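Local coordinates for protein RpfR (Cronobacter turicensis, PDB 6DGJ) that binds (2Z)-dodec-2-enoic acid inside a PAS domain, a fold common in sensory proteins that packs helices against an antiparallel sheet, at residues 8-13 with 101-106; 45-50 with 71-76; 85-90 with 105-110. One frame throughout, in Å; residues are numbered along the deposited sequence.

Near the N terminus, residues 8-13 form a strand whose partner, 101-106, lies near the C terminus, so contact 1 closes the longest loop and brings the first and last strands side by side. Within that loop, contact 2 closes a shorter one: the turn between helices 42-46 and 49-62 meets strand 69-77 at an edge of the sheet. Contact 3 opens after contact 2 has closed. It pairs strand 80-90 with 105-110, sharing Ser105 and Gly106 with contact 1, so strand 101-108 is bonded on two flanks. Contacts 1 and 3 knit the PAS sheet, contact 2 ties the helical side to its edge strand, and contacts 2 and 3 both touch the bound dodecenoic acid.

Contact 1 (8-13 with 101-106); sequences SVIVIL and FLICSG
Val11 and Cys104 face each other as a hydrogen-bonded antiparallel pair, and the cysteine shows how a small side chain can line a neighbouring strand. Its CB lies 3.2 Å from Val11 O. With SG anti to the carbonyl carbon (chi1 -58°), the sulfur runs along strand 9-13 and ends 3.6 Å from both Val11 O and Leu13 CD1, on the face also occupied by Val9, Val11 and Leu102. Further along, Val9 CG2 packs against Gly106 CA at 3.6 Å, an approach this close because the glycine has no CB.

On the sheet face bearing Ile12, Ile103 and Ser105, Ile10 turns its CG1 branch back beside its own backbone N, and a further bend (chi2 -55°) brings CD1 3.6 Å from Ser105 CA. Ile12 CG2 meets Phe101 CB at 3.7 Å, the two chains crossing at a slant. The backbone ladder of three bonded pairs is short at one end, where Leu102 N reaches Leu13 O at 2.6 Å, and weak at the other, from Val9 N to Gly106 O.

Cys104 and Val11 also touch the dodecenoic acid; the pairing of first and last strands at the centre of a five-stranded antiparallel sheet is that of the PAS fold.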
loop_
_atom_site.group_PDB
_atom_site.type_symbol
_atom_site.label_atom_id
_atom_site.label_comp_id
_atom_site.label_asym_id
_atom_site.label_seq_id
_atom_site.Cartn_x
_atom_site.Cartn_y
_atom_site.Cartn_z
ATOM N N SER A 8 1.903 2.455 -11.508
ATOM C CA SER A 8 2.140 1.849 -10.208
ATOM C C SER A 8 1.330 2.566 -9.138
ATOM O O SER A 8 1.231 3.798 -9.139
ATOM C CB SER A 8 3.631 1.895 -9.850
ATOM O OG SER A 8 4.413 1.288 -10.864
ATOM N N VAL A 9 0.745 1.786 -8.235
ATOM C CA VAL A 9 0.115 2.336 -7.038
ATOM C C VAL A 9 1.205 2.564 -5.998
ATOM O O VAL A 9 1.859 1.620 -5.549
ATOM C CB VAL A 9 -0.987 1.409 -6.498
ATOM C CG1 VAL A 9 -2.184 1.410 -7.435
ATOM C CG2 VAL A 9 -0.470 -0.018 -6.291
ATOM N N ILE A 10 1.409 3.825 -5.626
ATOM C CA ILE A 10 2.497 4.220 -4.741
ATOM C C ILE A 10 1.872 4.754 -3.462
ATOM O O ILE A 10 1.290 5.846 -3.453
ATOM C CB ILE A 10 3.414 5.268 -5.387
ATOM C CG1 ILE A 10 3.883 4.796 -6.769
ATOM C CG2 ILE A 10 4.609 5.559 -4.492
ATOM C CD1 ILE A 10 4.563 3.441 -6.779
ATOM N N VAL A 11 1.991 3.985 -2.383
ATOM C CA VAL A 11 1.484 4.367 -1.072
ATOM C C VAL A 11 2.660 4.408 -0.109
ATOM O O VAL A 11 3.471 3.474 -0.072
ATOM C CB VAL A 11 0.401 3.390 -0.575
ATOM C CG1 VAL A 11 -0.160 3.847 0.762
ATOM C CG2 VAL A 11 -0.712 3.259 -1.607
ATOM N N ILE A 12 2.761 5.492 0.655
ATOM C CA ILE A 12 3.801 5.658 1.664
ATOM C C ILE A 12 3.156 5.491 3.032
ATOM O O ILE A 12 2.131 6.119 3.323
ATOM C CB ILE A 12 4.503 7.022 1.537
ATOM C CG1 ILE A 12 5.260 7.091 0.210
ATOM C CG2 ILE A 12 5.459 7.245 2.711
ATOM C CD1 ILE A 12 5.872 8.446 -0.098
ATOM N N LEU A 13 3.759 4.648 3.868
ATOM C CA LEU A 13 3.209 4.276 5.160
ATOM C C LEU A 13 4.212 4.577 6.265
ATOM O O LEU A 13 5.410 4.745 6.017
ATOM C CB LEU A 13 2.850 2.785 5.199
ATOM C CG LEU A 13 2.121 2.215 3.981
ATOM C CD1 LEU A 13 2.092 0.696 4.049
ATOM C CD2 LEU A 13 0.711 2.775 3.888
ATOM N N PHE A 101 9.324 6.378 7.265
ATOM C CA PHE A 101 8.311 6.064 6.275
ATOM C C PHE A 101 8.734 4.905 5.383
ATOM O O PHE A 101 9.923 4.678 5.137
ATOM C CB PHE A 101 8.000 7.283 5.408
ATOM C CG PHE A 101 7.428 8.440 6.173
ATOM C CD1 PHE A 101 6.252 8.295 6.892
ATOM C CD2 PHE A 101 8.050 9.677 6.160
ATOM C CE1 PHE A 101 5.714 9.359 7.592
ATOM C CE2 PHE A 101 7.515 10.744 6.859
ATOM C CZ PHE A 101 6.346 10.583 7.575
ATOM N N LEU A 102 7.726 4.189 4.892
ATOM C CA LEU A 102 7.893 3.013 4.046
ATOM C C LEU A 102 7.223 3.281 2.706
ATOM O O LEU A 102 6.018 3.557 2.657
ATOM C CB LEU A 102 7.287 1.775 4.713
ATOM C CG LEU A 102 7.115 0.523 3.849
ATOM C CD1 LEU A 102 8.431 0.139 3.211
ATOM C CD2 LEU A 102 6.560 -0.628 4.678
ATOM N N ILE A 103 8.002 3.206 1.628
ATOM C CA ILE A 103 7.491 3.380 0.271
ATOM C C ILE A 103 7.022 2.028 -0.253
ATOM O O ILE A 103 7.757 1.035 -0.190
ATOM C CB ILE A 103 8.567 3.980 -0.650
ATOM C CG1 ILE A 103 9.156 5.251 -0.035
ATOM C CG2 ILE A 103 7.983 4.277 -2.028
ATOM C CD1 ILE A 103 10.379 5.773 -0.763
ATOM N N CYS A 104 5.803 1.990 -0.785
ATOM C CA CYS A 104 5.221 0.774 -1.343
ATOM C C CYS A 104 4.956 1.013 -2.825
ATOM O O CYS A 104 4.090 1.821 -3.182
ATOM C CB CYS A 104 3.936 0.391 -0.605
ATOM S SG CYS A 104 4.143 0.126 1.179
ATOM N N SER A 105 5.698 0.315 -3.683
ATOM C CA SER A 105 5.590 0.449 -5.136
ATOM C C SER A 105 4.851 -0.776 -5.665
ATOM O O SER A 105 5.434 -1.858 -5.787
ATOM C CB SER A 105 6.973 0.592 -5.768
ATOM O OG SER A 105 6.887 0.706 -7.178
ATOM N N GLY A 106 3.572 -0.599 -5.993
ATOM C CA GLY A 106 2.690 -1.701 -6.332
ATOM C C GLY A 106 2.405 -1.799 -7.819
ATOM O O GLY A 106 2.384 -0.791 -8.532
#

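Contact 2 (45-50 with 71-76); sequences LFMSPA and VERWIK. With GEY ((2Z)-dodec-2-enoic acid), chain B.
Met47 lays its terminal methyl over strand 71-76, where CE rests 3.7 Å from Arg73 CG and equally near Ile75 CD1. The chain gets there by a bend at its end (chi3 71°), which swings CE across the other two side chains at a slant. One residue earlier the backbone makes the polar link: Lys76 N donates to Phe46 O at 2.8 Å. The lysine's own CB closes on the same oxygen, while its extended chain runs on past Leu45 O.

The ring of Phe46 is held between two layers. Leu45 CB sits over the centre of one face, and C12 of the dodecenoic acid lies 3.7 Å above the other, displaced toward the rim. Ile75 CG2 meets that same C12 at 3.5 Å, so ring and branch grip the end of the tail together.

At the far end, Arg73 folds its chain at chi2 and chi3 (66° and 62°) and turns a guanidinium edge to the acid. NH2 donates to O2 of the ligand at 2.8 Å and NE to the same O2 at 3.2 Å, a fork closing on one oxygen. The other oxygen, O1, lies near the methyls of Val71, and Ser55, Asn58 and Tyr69 add further hydrogen bonds to the ligand.

A cationic group beside the acid probably favours its carboxylate form, while aromatic and branched aliphatic groups suit the hydrocarbon: the chemistry implies a pocket polar at one end and greasy at the other.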
loop_
_atom_site.group_PDB
_atom_site.type_symbol
_atom_site.label_atom_id
_atom_site.label_comp_id
_atom_site.label_asym_id
_atom_site.label_seq_id
_atom_site.Cartn_x
_atom_site.Cartn_y
_atom_site.Cartn_z
ATOM N N LEU A 45 -8.366 -0.554 5.789
ATOM C CA LEU A 45 -9.069 0.076 4.677
ATOM C C LEU A 45 -9.139 -0.842 3.461
ATOM O O LEU A 45 -10.213 -1.031 2.881
ATOM C CB LEU A 45 -8.381 1.391 4.298
ATOM C CG LEU A 45 -9.230 2.665 4.343
ATOM C CD1 LEU A 45 -9.737 2.944 5.751
ATOM C CD2 LEU A 45 -8.425 3.849 3.816
ATOM N N PHE A 46 -8.007 -1.435 3.075
ATOM C CA PHE A 46 -7.832 -1.980 1.732
ATOM C C PHE A 46 -7.491 -3.466 1.697
ATOM O O PHE A 46 -7.113 -3.968 0.633
ATOM C CB PHE A 46 -6.735 -1.200 1.000
ATOM C CG PHE A 46 -7.070 0.243 0.763
ATOM C CD1 PHE A 46 -8.272 0.596 0.181
ATOM C CD2 PHE A 46 -6.186 1.246 1.127
ATOM C CE1 PHE A 46 -8.588 1.918 -0.040
ATOM C CE2 PHE A 46 -6.497 2.573 0.909
ATOM C CZ PHE A 46 -7.700 2.909 0.322
ATOM N N MET A 47 -7.598 -4.187 2.810
ATOM C CA MET A 47 -7.325 -5.616 2.770
ATOM C C MET A 47 -8.166 -6.339 3.812
ATOM O O MET A 47 -8.596 -5.760 4.815
ATOM C CB MET A 47 -5.831 -5.913 2.970
ATOM C CG MET A 47 -5.146 -5.118 4.066
ATOM S SD MET A 47 -3.352 -5.367 4.074
ATOM C CE MET A 47 -2.856 -4.493 2.591
ATOM N N SER A 48 -8.398 -7.625 3.550
ATOM C CA SER A 48 -9.222 -8.460 4.406
ATOM C C SER A 48 -8.477 -8.775 5.700
ATOM O O SER A 48 -7.278 -8.522 5.815
ATOM C CB SER A 48 -9.598 -9.747 3.674
ATOM O OG SER A 48 -8.452 -10.547 3.427
ATOM N N PRO A 49 -9.174 -9.328 6.700
ATOM C CA PRO A 49 -8.479 -9.679 7.951
ATOM C C PRO A 49 -7.296 -10.605 7.741
ATOM O O PRO A 49 -6.248 -10.411 8.369
ATOM C CB PRO A 49 -9.587 -10.341 8.785
ATOM C CG PRO A 49 -10.856 -9.759 8.259
ATOM C CD PRO A 49 -10.626 -9.556 6.792
ATOM N N ALA A 50 -7.430 -11.606 6.870
ATOM C CA ALA A 50 -6.332 -12.540 6.639
ATOM C C ALA A 50 -5.129 -11.826 6.038
ATOM O O ALA A 50 -3.992 -12.004 6.493
ATOM C CB ALA A 50 -6.795 -13.679 5.730
ATOM N N VAL A 71 6.462 -8.351 -2.124
ATOM C CA VAL A 71 5.342 -9.064 -1.522
ATOM C C VAL A 71 4.164 -9.011 -2.480
ATOM O O VAL A 71 3.973 -8.035 -3.210
ATOM C CB VAL A 71 4.967 -8.470 -0.142
ATOM C CG1 VAL A 71 4.528 -7.018 -0.279
ATOM C CG2 VAL A 71 3.881 -9.303 0.529
ATOM N N GLU A 72 3.373 -10.080 -2.478
ATOM C CA GLU A 72 2.120 -10.143 -3.219
ATOM C C GLU A 72 0.980 -10.050 -2.216
ATOM O O GLU A 72 0.868 -10.893 -1.317
ATOM C CB GLU A 72 2.023 -11.429 -4.037
ATOM C CG GLU A 72 3.120 -11.585 -5.078
ATOM C CD GLU A 72 2.903 -12.788 -5.977
ATOM O OE1 GLU A 72 1.817 -13.402 -5.902
ATOM O OE2 GLU A 72 3.819 -13.120 -6.759
ATOM N N ARG A 73 0.140 -9.029 -2.366
ATOM C CA ARG A 73 -0.926 -8.748 -1.412
ATOM C C ARG A 73 -2.234 -8.575 -2.167
ATOM O O ARG A 73 -2.327 -7.737 -3.071
ATOM C CB ARG A 73 -0.609 -7.491 -0.594
ATOM C CG ARG A 73 -1.545 -7.252 0.584
ATOM C CD ARG A 73 -1.392 -8.329 1.642
ATOM N NE ARG A 73 -0.046 -8.365 2.208
ATOM C CZ ARG A 73 0.482 -9.419 2.821
ATOM N NH1 ARG A 73 -0.209 -10.546 2.944
ATOM N NH2 ARG A 73 1.713 -9.351 3.307
ATOM N N TRP A 74 -3.238 -9.371 -1.805
ATOM C CA TRP A 74 -4.579 -9.193 -2.349
ATOM C C TRP A 74 -5.158 -7.893 -1.805
ATOM O O TRP A 74 -5.392 -7.766 -0.600
ATOM C CB TRP A 74 -5.466 -10.381 -1.991
ATOM C CG TRP A 74 -5.290 -11.563 -2.900
ATOM C CD1 TRP A 74 -4.598 -12.708 -2.632
ATOM C CD2 TRP A 74 -5.813 -11.712 -4.226
ATOM N NE1 TRP A 74 -4.659 -13.561 -3.708
ATOM C CE2 TRP A 74 -5.400 -12.974 -4.700
ATOM C CE3 TRP A 74 -6.593 -10.901 -5.057
ATOM C CZ2 TRP A 74 -5.741 -13.444 -5.965
ATOM C CZ3 TRP A 74 -6.928 -11.371 -6.314
ATOM C CH2 TRP A 74 -6.502 -12.629 -6.756
ATOM N N ILE A 75 -5.377 -6.927 -2.686
ATOM C CA ILE A 75 -5.866 -5.610 -2.301
ATOM C C ILE A 75 -7.343 -5.517 -2.640
ATOM O O ILE A 75 -7.836 -6.154 -3.575
ATOM C CB ILE A 75 -5.062 -4.489 -2.995
ATOM C CG1 ILE A 75 -3.580 -4.580 -2.614
ATOM C CG2 ILE A 75 -5.620 -3.111 -2.644
ATOM C CD1 ILE A 75 -3.301 -4.462 -1.122
ATOM N N LYS A 76 -8.048 -4.699 -1.869
ATOM C CA LYS A 76 -9.501 -4.594 -1.903
ATOM C C LYS A 76 -9.864 -3.298 -2.617
ATOM O O LYS A 76 -9.707 -2.209 -2.055
ATOM C CB LYS A 76 -10.019 -4.642 -0.469
ATOM C CG LYS A 76 -11.475 -4.346 -0.233
ATOM C CD LYS A 76 -11.707 -4.478 1.265
ATOM C CE LYS A 76 -13.105 -4.122 1.707
ATOM N NZ LYS A 76 -13.181 -4.155 3.194
HETATM C C1 GEY B . 3.665 -6.329 3.402
HETATM C C2 GEY B . 3.971 -4.866 3.649
HETATM C C3 GEY B . 3.523 -3.840 2.927
HETATM C C4 GEY B . 2.619 -4.004 1.750
HETATM C C5 GEY B . 2.073 -2.692 1.146
HETATM C C6 GEY B . 0.576 -2.698 0.780
HETATM C C8 GEY B . -1.605 -1.325 0.292
HETATM O O2 GEY B . 2.484 -6.644 3.300
HETATM O O1 GEY B . 4.658 -7.094 3.318
HETATM C C7 GEY B . -0.111 -1.309 0.691
HETATM C C9 GEY B . -2.083 -0.191 -0.642
HETATM C C10 GEY B . -3.348 -0.514 -1.464
HETATM C C11 GEY B . -4.173 0.698 -1.903
HETATM C C12 GEY B . -5.485 0.348 -2.586
#

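Contact 3 (85-90 with 105-110); sequences LFRNKF and SGTDIT. With GEY ((2Z)-dodec-2-enoic acid), chain B.
Arg87 and Thr107 carry the side-chain hydrogen bonding of this strand pair. The arginine chain runs extended from CG to NE, and the turn at chi4 (87°) sets the guanidinium beside Thr107, so that NH1 donates to Thr107 OG1 at 2.9 Å, almost straight (164°) and in the guanidinium plane. NH2 adds a weak bond to the same hydroxyl oxygen, and NH1 another weak one to Ser105 O. Leu85 CD2 lies over one face of the group. At the end of the strand, the bond from Thr110 N to Asp108 OD1 closes an Asx turn, and Thr110 OG1 gives the same oxygen a second donor.

The backbone bonds form two hydrogen-bonded pairs, Leu85 with Thr107 and Arg87 with Ser105. The shortest, Arg87 N to Ser105 O, is 2.7 Å. Between them Phe86 and Gly106 are a non-hydrogen-bonded pair, with Gly106 CA pointing a hydrogen at Leu85 O.

Apolar packing differs on the two faces. On the side of Arg87, Leu85 CB meets Ile109 CG2 at 3.8 Å. On the other, Phe86 lies close to the glycine, its CD1 3.4 Å from Gly106 CA. The ring also presents one face to the dodecenoic acid, whose C6 stands over the ring centre, 3.7 Å from Phe86 CE2.

A polar group touches the ligand as well: Asn88 ND2 comes to 3.1 Å from ligand C3, one of the two double-bonded carbons.

Strand 80-90 thus lies between 101-108 and the edge strand 69-77, which bonds to it through Val71 and Phe86. A salt bridge from Asp108 to Arg82 ties the strand ends together, while across the ligand stands helix 49-62, whose Ser55 and Asn58 bond to the acid.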
loop_
_atom_site.group_PDB
_atom_site.type_symbol
_atom_site.label_atom_id
_atom_site.label_comp_id
_atom_site.label_asym_id
_atom_site.label_seq_id
_atom_site.Cartn_x
_atom_site.Cartn_y
_atom_site.Cartn_z
ATOM N N LEU A 85 1.769 -6.823 -6.731
ATOM C CA LEU A 85 3.153 -7.002 -6.308
ATOM C C LEU A 85 3.672 -5.665 -5.793
ATOM O O LEU A 85 3.775 -4.701 -6.558
ATOM C CB LEU A 85 4.033 -7.497 -7.455
ATOM C CG LEU A 85 5.531 -7.578 -7.122
ATOM C CD1 LEU A 85 5.823 -8.807 -6.274
ATOM C CD2 LEU A 85 6.397 -7.566 -8.373
ATOM N N PHE A 86 4.008 -5.613 -4.508
ATOM C CA PHE A 86 4.530 -4.403 -3.889
ATOM C C PHE A 86 6.028 -4.542 -3.663
ATOM O O PHE A 86 6.489 -5.537 -3.093
ATOM C CB PHE A 86 3.819 -4.109 -2.567
ATOM C CG PHE A 86 2.480 -3.459 -2.741
ATOM C CD1 PHE A 86 2.386 -2.103 -3.010
ATOM C CD2 PHE A 86 1.316 -4.201 -2.643
ATOM C CE1 PHE A 86 1.154 -1.498 -3.174
ATOM C CE2 PHE A 86 0.082 -3.603 -2.808
ATOM C CZ PHE A 86 0.001 -2.250 -3.074
ATOM N N ARG A 87 6.778 -3.545 -4.121
ATOM C CA ARG A 87 8.206 -3.438 -3.851
ATOM C C ARG A 87 8.366 -2.456 -2.696
ATOM O O ARG A 87 8.110 -1.258 -2.851
ATOM C CB ARG A 87 8.964 -2.974 -5.093
ATOM C CG ARG A 87 8.629 -3.755 -6.361
ATOM C CD ARG A 87 8.926 -2.941 -7.610
ATOM N NE ARG A 87 8.552 -3.647 -8.837
ATOM C CZ ARG A 87 7.339 -3.618 -9.387
ATOM N NH1 ARG A 87 6.360 -2.920 -8.828
ATOM N NH2 ARG A 87 7.105 -4.292 -10.504
ATOM N N ASN A 88 8.772 -2.966 -1.537
ATOM C CA ASN A 88 8.772 -2.204 -0.299
ATOM C C ASN A 88 10.197 -1.917 0.156
ATOM O O ASN A 88 11.059 -2.800 0.126
ATOM C CB ASN A 88 8.015 -2.962 0.791
ATOM C CG ASN A 88 6.551 -3.148 0.454
ATOM O OD1 ASN A 88 5.963 -2.350 -0.276
ATOM N ND2 ASN A 88 5.955 -4.208 0.980
ATOM N N LYS A 89 10.430 -0.678 0.585
ATOM C CA LYS A 89 11.749 -0.242 1.023
ATOM C C LYS A 89 11.595 1.044 1.820
ATOM O O LYS A 89 10.611 1.773 1.671
ATOM C CB LYS A 89 12.692 -0.018 -0.165
ATOM C CG LYS A 89 12.267 1.129 -1.079
ATOM C CD LYS A 89 13.257 1.355 -2.203
ATOM C CE LYS A 89 12.879 2.575 -3.033
ATOM N NZ LYS A 89 11.563 2.412 -3.706
ATOM N N PHE A 90 12.590 1.319 2.660
ATOM C CA PHE A 90 12.631 2.586 3.367
ATOM C C PHE A 90 12.889 3.732 2.390
ATOM O O PHE A 90 13.284 3.531 1.237
ATOM C CB PHE A 90 13.715 2.573 4.444
ATOM C CG PHE A 90 13.368 1.748 5.651
ATOM C CD1 PHE A 90 12.296 2.092 6.458
ATOM C CD2 PHE A 90 14.129 0.643 5.989
ATOM C CE1 PHE A 90 11.980 1.338 7.574
ATOM C CE2 PHE A 90 13.820 -0.113 7.102
ATOM C CZ PHE A 90 12.745 0.236 7.897
ATOM N N SER A 105 5.698 0.315 -3.683
ATOM C CA SER A 105 5.590 0.449 -5.136
ATOM C C SER A 105 4.851 -0.776 -5.665
ATOM O O SER A 105 5.434 -1.858 -5.787
ATOM C CB SER A 105 6.973 0.592 -5.768
ATOM O OG SER A 105 6.887 0.706 -7.178
ATOM N N GLY A 106 3.572 -0.599 -5.993
ATOM C CA GLY A 106 2.690 -1.701 -6.332
ATOM C C GLY A 106 2.405 -1.799 -7.819
ATOM O O GLY A 106 2.384 -0.791 -8.532
ATOM N N THR A 107 2.182 -3.029 -8.283
ATOM C CA THR A 107 1.786 -3.303 -9.659
ATOM C C THR A 107 0.667 -4.334 -9.638
ATOM O O THR A 107 0.805 -5.383 -9.003
ATOM C CB THR A 107 2.964 -3.829 -10.494
ATOM O OG1 THR A 107 4.030 -2.872 -10.491
ATOM C CG2 THR A 107 2.534 -4.102 -11.935
ATOM N N ASP A 108 -0.431 -4.039 -10.328
ATOM C CA ASP A 108 -1.547 -4.978 -10.418
ATOM C C ASP A 108 -1.123 -6.185 -11.247
ATOM O O ASP A 108 -1.000 -6.094 -12.473
ATOM C CB ASP A 108 -2.765 -4.295 -11.032
ATOM C CG ASP A 108 -3.986 -5.202 -11.077
ATOM O OD1 ASP A 108 -3.892 -6.362 -10.623
ATOM O OD2 ASP A 108 -5.042 -4.752 -11.567
ATOM N N ILE A 109 -0.906 -7.317 -10.583
ATOM C CA ILE A 109 -0.471 -8.537 -11.251
ATOM C C ILE A 109 -1.615 -9.544 -11.385
ATOM O O ILE A 109 -1.373 -10.727 -11.623
ATOM C CB ILE A 109 0.737 -9.166 -10.538
ATOM C CG1 ILE A 109 0.379 -9.554 -9.098
ATOM C CG2 ILE A 109 1.909 -8.198 -10.549
ATOM C CD1 ILE A 109 1.407 -10.441 -8.432
ATOM N N THR A 110 -2.858 -9.096 -11.238
ATOM C CA THR A 110 -4.010 -9.983 -11.352
ATOM C C THR A 110 -4.114 -10.534 -12.770
ATOM O O THR A 110 -4.525 -11.675 -12.981
ATOM C CB THR A 110 -5.325 -9.260 -10.989
ATOM O OG1 THR A 110 -5.206 -8.661 -9.694
ATOM C CG2 THR A 110 -6.496 -10.235 -10.983
ATOM O OXT THR A 110 -3.788 -9.846 -13.738
HETATM C C1 GEY B . 3.665 -6.329 3.402
HETATM C C2 GEY B . 3.971 -4.866 3.649
HETATM C C3 GEY B . 3.523 -3.840 2.927
HETATM C C4 GEY B . 2.619 -4.004 1.750
HETATM C C5 GEY B . 2.073 -2.692 1.146
HETATM C C6 GEY B . 0.576 -2.698 0.780
HETATM C C8 GEY B . -1.605 -1.325 0.292
HETATM O O2 GEY B . 2.484 -6.644 3.300
HETATM O O1 GEY B . 4.658 -7.094 3.318
HETATM C C7 GEY B . -0.111 -1.309 0.691
HETATM C C9 GEY B . -2.083 -0.191 -0.642
HETATM C C10 GEY B . -3.348 -0.514 -1.464
HETATM C C11 GEY B . -4.173 0.698 -1.903
HETATM C C12 GEY B . -5.485 0.348 -2.586
#